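PDB 4MNR: peptidoglycan glycosyltransferase from Eggerthella lenta, which belongs to the penicillin-binding proteins, combining a dimerisation-type domain with a larger domain of the beta-lactamase clan. Local coordinates for residues Leu192-Ala195 with Leu196-Val200; Val250-Ala254 with Asp255-Ala259; Ser367-Thr370 with Ala371-Arg375. All blocks are in the same frame, centred on the assembly; numbering follows the deposited sequence. Where two conformers were deposited one is given.

Contact 1. Residues Leu192-Ala195 with Leu196-Val200; sequences LATA and LEDDV
Leu192 to Ala195 and Leu196 to Val200 form the last turns of helix 188-197: Leu196 N, Glu197 N and Asp198 N donate in succession to the carbonyl oxygens of Leu192, Ala193 and Thr194, each at 3.0 Å, before the chain turns off. Asp199 has a positive phi of 59°, and the bonds reaching back into the last turn make a Schellman motif. The wider-spanning bond runs from Val200 N to Ala195 O at 2.9 Å; the inner one, from Asp199 N to Leu196 O, is weak at 3.3 Å. Val200 is thereby folded back over the helix end, its CB 4.3 Å from Ala195 CB.

One turn apart, Leu192 CD1 rests 4.2 Å from Leu196 CG. Leu192 has CG anti to the backbone N (chi1 178°), which brings CD1 toward that neighbour. Thr194 and Asp198 run side by side in the same direction, with the methyl CG2 3.5 Å from Asp198 OD2. The hydroxyl of Thr194 serves its own helix, bonded to Val190 O.

Glu197 bends at chi2 (91°), and its OE1 binds Thr370 OG1 and Ser367 N. The chemistry is thus divided: Leu192 with Leu196 and Ala195 with Val200 supply the apolar part, while the carboxylate of Glu197 bonds to the N-cap residue and first turn of helix 368-384, a polar link between the two helices.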
loop_
_atom_site.group_PDB
_atom_site.type_symbol
_atom_site.label_atom_id
_atom_site.label_comp_id
_atom_site.label_asym_id
_atom_site.label_seq_id
_atom_site.Cartn_x
_atom_site.Cartn_y
_atom_site.Cartn_z
ATOM N N LEU A 192 15.623 6.876 4.039
ATOM C CA LEU A 192 16.656 6.165 4.807
ATOM C C LEU A 192 17.404 5.157 3.947
ATOM O O LEU A 192 18.638 5.104 3.946
ATOM C CB LEU A 192 16.006 5.440 5.979
ATOM C CG LEU A 192 16.974 4.623 6.838
ATOM C CD1 LEU A 192 18.028 5.533 7.477
ATOM C CD2 LEU A 192 16.199 3.840 7.887
ATOM N N ALA A 193 16.659 4.332 3.218
ATOM C CA ALA A 193 17.295 3.326 2.370
ATOM C C ALA A 193 18.204 3.965 1.327
ATOM O O ALA A 193 19.279 3.463 1.038
ATOM C CB ALA A 193 16.233 2.443 1.694
ATOM N N THR A 194 17.768 5.092 0.771
ATOM C CA THR A 194 18.558 5.785 -0.225
ATOM C C THR A 194 19.831 6.352 0.392
ATOM O O THR A 194 20.908 6.269 -0.196
ATOM C CB THR A 194 17.724 6.906 -0.887
ATOM O OG1 THR A 194 16.598 6.305 -1.549
ATOM C CG2 THR A 194 18.559 7.623 -1.924
ATOM N N ALA A 195 19.703 6.920 1.591
ATOM C CA ALA A 195 20.851 7.521 2.262
ATOM C C ALA A 195 21.906 6.470 2.597
ATOM O O ALA A 195 23.098 6.721 2.466
ATOM C CB ALA A 195 20.416 8.263 3.521
ATOM N N LEU A 196 21.467 5.289 3.026
ATOM C CA LEU A 196 22.416 4.228 3.336
ATOM C C LEU A 196 23.054 3.653 2.069
ATOM O O LEU A 196 24.259 3.401 2.032
ATOM C CB LEU A 196 21.735 3.118 4.149
ATOM C CG LEU A 196 21.130 3.538 5.491
ATOM C CD1 LEU A 196 20.555 2.320 6.212
ATOM C CD2 LEU A 196 22.157 4.254 6.365
ATOM N N GLU A 197 22.246 3.432 1.039
ATOM C CA GLU A 197 22.738 2.876 -0.226
ATOM C C GLU A 197 23.796 3.778 -0.870
ATOM O O GLU A 197 24.807 3.296 -1.404
ATOM C CB GLU A 197 21.563 2.631 -1.190
ATOM C CG GLU A 197 21.948 2.069 -2.569
ATOM C CD GLU A 197 21.946 0.539 -2.641
ATOM O OE1 GLU A 197 21.651 -0.123 -1.628
ATOM O OE2 GLU A 197 22.240 -0.009 -3.727
ATOM N N ASP A 198 23.572 5.088 -0.793
ATOM C CA ASP A 198 24.439 6.064 -1.452
ATOM C C ASP A 198 25.511 6.608 -0.516
ATOM O O ASP A 198 26.292 7.488 -0.897
ATOM C CB ASP A 198 23.612 7.226 -2.008
ATOM C CG ASP A 198 22.705 6.809 -3.156
ATOM O OD1 ASP A 198 22.991 5.780 -3.810
ATOM O OD2 ASP A 198 21.705 7.519 -3.408
ATOM N N ASP A 199 25.538 6.084 0.708
ATOM C CA ASP A 199 26.532 6.472 1.713
ATOM C C ASP A 199 26.491 7.963 2.039
ATOM O O ASP A 199 27.523 8.576 2.308
ATOM C CB ASP A 199 27.945 6.066 1.275
ATOM C CG ASP A 199 28.865 5.803 2.450
ATOM O OD1 ASP A 199 28.381 5.277 3.476
ATOM O OD2 ASP A 199 30.070 6.119 2.348
ATOM N N VAL A 200 25.294 8.537 2.025
ATOM C CA VAL A 200 25.125 9.932 2.418
ATOM C C VAL A 200 25.256 10.086 3.934
ATOM O O VAL A 200 25.832 11.057 4.426
ATOM C CB VAL A 200 23.766 10.479 1.951
ATOM C CG1 VAL A 200 23.533 11.888 2.501
ATOM C CG2 VAL A 200 23.697 10.469 0.426
#

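Contact 2. Residues Val250-Ala254 with Asp255-Ala259; sequences VEMGA and DKLVA
At a kink in helix 242-263 Met252, a selenomethionine, lies over Leu257: in the conformer given, its SE is 3.7 Å from Leu257 CA and 3.8 Å from Leu257 CB, and the two side chains cross at a slant. Met252 reaches there with CG wedged between its backbone N and carbonyl carbon (chi1 78°) and a further bend at chi3. The SE packs on Leu257 and the terminal CE on Ala195 of helix 188-197. Leu257 carries the apolar layer onward to Leu294 and Ala297 of helix 291-298.

The kink itself centres on Gly253. Its phi of 87° would jam a CB against the carbonyl oxygen of Met252, so glycine suits the place, and the short axes of 250-254 and 255-259 diverge by 63°. In this penicillin-binding protein transpeptidase domain, the bent helix is packed among helices 188-197, 284-289 and 291-298. Helical bonding is resumed at once beyond the glycine: Leu257 N reaches Gly253 O at 3.1 Å, and Val258 N reaches Ala254 O at 2.9 Å. One step earlier, the link between Met252 O and Lys256 N passes through a water, which donates to the carbonyl oxygen at 2.7 Å and accepts from Lys256 N at 3.0 Å.

A second water also donates to Met252 O and takes a bond of 2.6 Å from Lys256 NZ. Lys256 follows that carbonyl closely, its CB 3.5 Å from Met252 O, and extends through CG and CD until the turn at chi4 brings the ammonium group round to the water. Two waters therefore grip the oxygen that the kink pulls away from its usual helical donor. Ala254 and Asp255 meet Gln288 of helix 284-289.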
loop_
_atom_site.group_PDB
_atom_site.type_symbol
_atom_site.label_atom_id
_atom_site.label_comp_id
_atom_site.label_asym_id
_atom_site.label_seq_id
_atom_site.Cartn_x
_atom_site.Cartn_y
_atom_site.Cartn_z
ATOM N N VAL A 250 18.095 17.551 2.168
ATOM C CA VAL A 250 18.927 18.618 1.624
ATOM C C VAL A 250 20.361 18.125 1.447
ATOM O O VAL A 250 21.027 18.459 0.467
ATOM C CB VAL A 250 18.898 19.862 2.532
ATOM C CG1 VAL A 250 20.011 20.842 2.157
ATOM C CG2 VAL A 250 17.531 20.529 2.465
ATOM N N GLU A 251 20.839 17.325 2.394
ATOM C CA GLU A 251 22.206 16.824 2.301
ATOM C C GLU A 251 22.384 15.886 1.105
ATOM O O GLU A 251 23.392 15.966 0.386
ATOM C CB GLU A 251 22.627 16.130 3.597
ATOM C CG GLU A 251 24.054 15.617 3.547
ATOM C CD GLU A 251 24.583 15.199 4.900
ATOM O OE1 GLU A 251 23.804 15.221 5.877
ATOM O OE2 GLU A 251 25.783 14.852 4.982
HETATM N N MSE A 252 21.419 15.004 0.873
HETATM C CA MSE A 252 21.553 14.067 -0.242
HETATM C C MSE A 252 21.287 14.741 -1.584
HETATM O O MSE A 252 21.845 14.339 -2.608
HETATM C CB MSE A 252 20.685 12.817 -0.062
HETATM C CG MSE A 252 19.211 12.993 -0.364
HETATM SE SE MSE A 252 18.285 11.263 -0.414
HETATM C CE MSE A 252 18.686 10.645 1.398
ATOM N N GLY A 253 20.453 15.779 -1.574
ATOM C CA GLY A 253 20.192 16.527 -2.788
ATOM C C GLY A 253 19.069 15.937 -3.615
ATOM O O GLY A 253 18.696 14.764 -3.470
ATOM N N ALA A 254 18.541 16.762 -4.515
ATOM C CA ALA A 254 17.370 16.384 -5.299
ATOM C C ALA A 254 17.618 15.183 -6.211
ATOM O O ALA A 254 16.782 14.281 -6.281
ATOM C CB ALA A 254 16.877 17.585 -6.114
ATOM N N ASP A 255 18.756 15.173 -6.911
ATOM C CA ASP A 255 19.054 14.083 -7.848
ATOM C C ASP A 255 18.980 12.727 -7.150
ATOM O O ASP A 255 18.313 11.803 -7.635
ATOM C CB ASP A 255 20.436 14.258 -8.484
ATOM C CG ASP A 255 20.514 15.461 -9.409
ATOM O OD1 ASP A 255 19.554 15.705 -10.171
ATOM O OD2 ASP A 255 21.548 16.161 -9.376
ATOM N N LYS A 256 19.640 12.618 -5.998
ATOM C CA LYS A 256 19.675 11.344 -5.266
ATOM C C LYS A 256 18.319 10.984 -4.675
ATOM O O LYS A 256 17.943 9.813 -4.664
ATOM C CB LYS A 256 20.704 11.383 -4.132
ATOM C CG LYS A 256 22.149 11.187 -4.549
ATOM C CD LYS A 256 23.029 11.019 -3.308
ATOM C CE LYS A 256 24.490 10.796 -3.672
ATOM N NZ LYS A 256 25.111 12.025 -4.233
ATOM N N LEU A 257 17.581 11.972 -4.171
ATOM C CA LEU A 257 16.304 11.635 -3.550
ATOM C C LEU A 257 15.322 11.146 -4.613
ATOM O O LEU A 257 14.618 10.159 -4.410
ATOM C CB LEU A 257 15.721 12.800 -2.738
ATOM C CG LEU A 257 14.363 12.465 -2.103
ATOM C CD1 LEU A 257 14.474 11.324 -1.075
ATOM C CD2 LEU A 257 13.728 13.696 -1.471
ATOM N N VAL A 258 15.288 11.826 -5.753
ATOM C CA VAL A 258 14.371 11.428 -6.810
ATOM C C VAL A 258 14.764 10.058 -7.378
ATOM O O VAL A 258 13.907 9.198 -7.591
ATOM C CB VAL A 258 14.264 12.489 -7.907
ATOM C CG1 VAL A 258 13.385 11.981 -9.043
ATOM C CG2 VAL A 258 13.686 13.774 -7.305
ATOM N N ALA A 259 16.060 9.848 -7.601
ATOM C CA ALA A 259 16.542 8.556 -8.097
ATOM C C ALA A 259 16.218 7.439 -7.112
ATOM O O ALA A 259 15.861 6.327 -7.508
ATOM C CB ALA A 259 18.034 8.609 -8.355
HETATM O O HOH W 1 21.703 14.618 -5.304
HETATM O O HOH W 2 24.734 14.016 -2.576
#

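Contact 3. Residues Ser367-Thr370 with Ala371-Arg375; sequences SKTT and AGRVR
Thr370, Ala371 and Arg373 carry most of the contact at the start of helix 368-384. Thr370 is held at several points. Its N donates to Ser367 OG at 3.0 Å, the N-cap bond that closes the first turn, and its O accepts from Val374 N at 2.9 Å. OG1 stands beside the backbone N (chi1 -66°), which leaves the methyl CG2 anti to it, directed to the same side as Val374, whose own CG2 packs 3.3 Å from Thr370 O. The hydroxyl OG1 takes a hydrogen from a water at 2.8 Å, alongside its bond to Glu197.

That water ties Thr370 to Arg373. It sits at the edge of the guanidinium, in its plane, and accepts from Arg373 NH1 at 2.9 Å. The arginine gets there by lying along the helix surface, its CG 3.4 Å from Thr369 O, and then bending at chi3 (70°). Its CD passes across the methyl CG2 of Thr369, while NH2 forms a salt bridge with Glu203. Water at NH1 and Glu203 at NH2 probably limit the rotation of the flat group.

Ala371 N donates to Ser367 O at 2.9 Å, and its CB rests against the same carbonyl oxygen.

Among the neighbouring elements, helix 188-197 covers Arg373 and Val374 through Leu196 and Ala193. In one of its two conformers, Arg375 NH2 bonds to Ile331 O, near the end of helix 321-332.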
loop_
_atom_site.group_PDB
_atom_site.type_symbol
_atom_site.label_atom_id
_atom_site.label_comp_id
_atom_site.label_asym_id
_atom_site.label_seq_id
_atom_site.Cartn_x
_atom_site.Cartn_y
_atom_site.Cartn_z
ATOM N N SER A 367 20.380 -2.715 -2.360
ATOM C CA SER A 367 21.127 -3.961 -2.159
ATOM C C SER A 367 20.595 -4.762 -0.974
ATOM O O SER A 367 19.913 -4.229 -0.095
ATOM C CB SER A 367 22.610 -3.678 -1.924
ATOM O OG SER A 367 22.805 -3.095 -0.648
ATOM N N LYS A 368 20.921 -6.053 -0.958
ATOM C CA LYS A 368 20.557 -6.901 0.164
ATOM C C LYS A 368 21.121 -6.352 1.479
ATOM O O LYS A 368 20.427 -6.330 2.502
ATOM C CB LYS A 368 21.022 -8.344 -0.058
ATOM C CG LYS A 368 20.697 -9.254 1.110
ATOM C CD LYS A 368 21.075 -10.715 0.816
ATOM C CE LYS A 368 20.599 -11.645 1.926
ATOM N NZ LYS A 368 21.063 -11.212 3.273
ATOM N N THR A 369 22.366 -5.883 1.446
ATOM C CA THR A 369 22.967 -5.294 2.640
ATOM C C THR A 369 22.181 -4.076 3.119
ATOM O O THR A 369 21.911 -3.924 4.318
ATOM C CB THR A 369 24.437 -4.909 2.396
ATOM O OG1 THR A 369 25.190 -6.090 2.098
ATOM C CG2 THR A 369 25.041 -4.240 3.630
ATOM N N THR A 370 21.807 -3.209 2.184
ATOM C CA THR A 370 21.054 -2.018 2.557
ATOM C C THR A 370 19.691 -2.378 3.143
ATOM O O THR A 370 19.286 -1.840 4.180
ATOM C CB THR A 370 20.853 -1.099 1.353
ATOM O OG1 THR A 370 22.126 -0.600 0.934
ATOM C CG2 THR A 370 19.944 0.063 1.723
ATOM N N ALA A 371 18.995 -3.311 2.494
ATOM C CA ALA A 371 17.681 -3.742 2.966
ATOM C C ALA A 371 17.774 -4.250 4.402
ATOM O O ALA A 371 16.930 -3.937 5.229
ATOM C CB ALA A 371 17.117 -4.844 2.070
ATOM N N GLY A 372 18.808 -5.038 4.686
ATOM C CA GLY A 372 18.985 -5.591 6.014
ATOM C C GLY A 372 19.254 -4.516 7.051
ATOM O O GLY A 372 18.784 -4.612 8.183
ATOM N N ARG A 373 20.006 -3.485 6.669
ATOM C CA ARG A 373 20.325 -2.417 7.613
ATOM C C ARG A 373 19.075 -1.626 7.913
ATOM O O ARG A 373 18.848 -1.208 9.051
ATOM C CB ARG A 373 21.394 -1.476 7.047
ATOM C CG ARG A 373 22.782 -2.091 6.991
ATOM C CD ARG A 373 23.696 -1.263 6.109
ATOM N NE ARG A 373 24.023 0.019 6.731
ATOM C CZ ARG A 373 24.661 1.004 6.107
ATOM N NH1 ARG A 373 25.016 0.872 4.830
ATOM N NH2 ARG A 373 24.942 2.121 6.760
ATOM N N VAL A 374 18.260 -1.408 6.885
ATOM C CA VAL A 374 16.997 -0.688 7.080
ATOM C C VAL A 374 16.042 -1.507 7.948
ATOM O O VAL A 374 15.389 -0.965 8.832
ATOM C CB VAL A 374 16.337 -0.352 5.741
ATOM C CG1 VAL A 374 14.918 0.235 5.950
ATOM C CG2 VAL A 374 17.224 0.611 4.964
ATOM N N ARG A 375 15.974 -2.811 7.691
ATOM C CA ARG A 375 15.098 -3.685 8.464
ATOM C C ARG A 375 15.466 -3.641 9.951
ATOM O O ARG A 375 14.593 -3.620 10.816
ATOM C CB ARG A 375 15.148 -5.116 7.912
ATOM C CG ARG A 375 13.921 -5.953 8.225
ATOM C CD ARG A 375 13.804 -7.142 7.265
ATOM N NE ARG A 375 14.950 -8.039 7.382
ATOM C CZ ARG A 375 15.894 -8.183 6.456
ATOM N NH1 ARG A 375 16.903 -9.016 6.668
ATOM N NH2 ARG A 375 15.831 -7.495 5.317
HETATM O O HOH W 3 18.207 -8.264 3.700
HETATM O O HOH W 4 24.403 -0.881 2.620
#

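Along the chain the three contacts come in series, none nested in or crossing another. None closes a loop of any length, since each pairs segments that follow directly on one another: contact 1 runs from the last turn of helix 188-197 into the following loop, contact 2 bends helix 242-263, and contact 3 starts helix 368-384. In space contact 1 lies between the others, its centre 10 Å from each. It meets contact 2 through Thr194 CG2 against Lys256 O (3.6 Å), and contact 3 through Ala193 O against Thr370 CG2. Contacts 2 and 3 do not touch; their nearest atoms are about 11 Å apart. The end of helix 188-197 thus connects two helices remote in sequence.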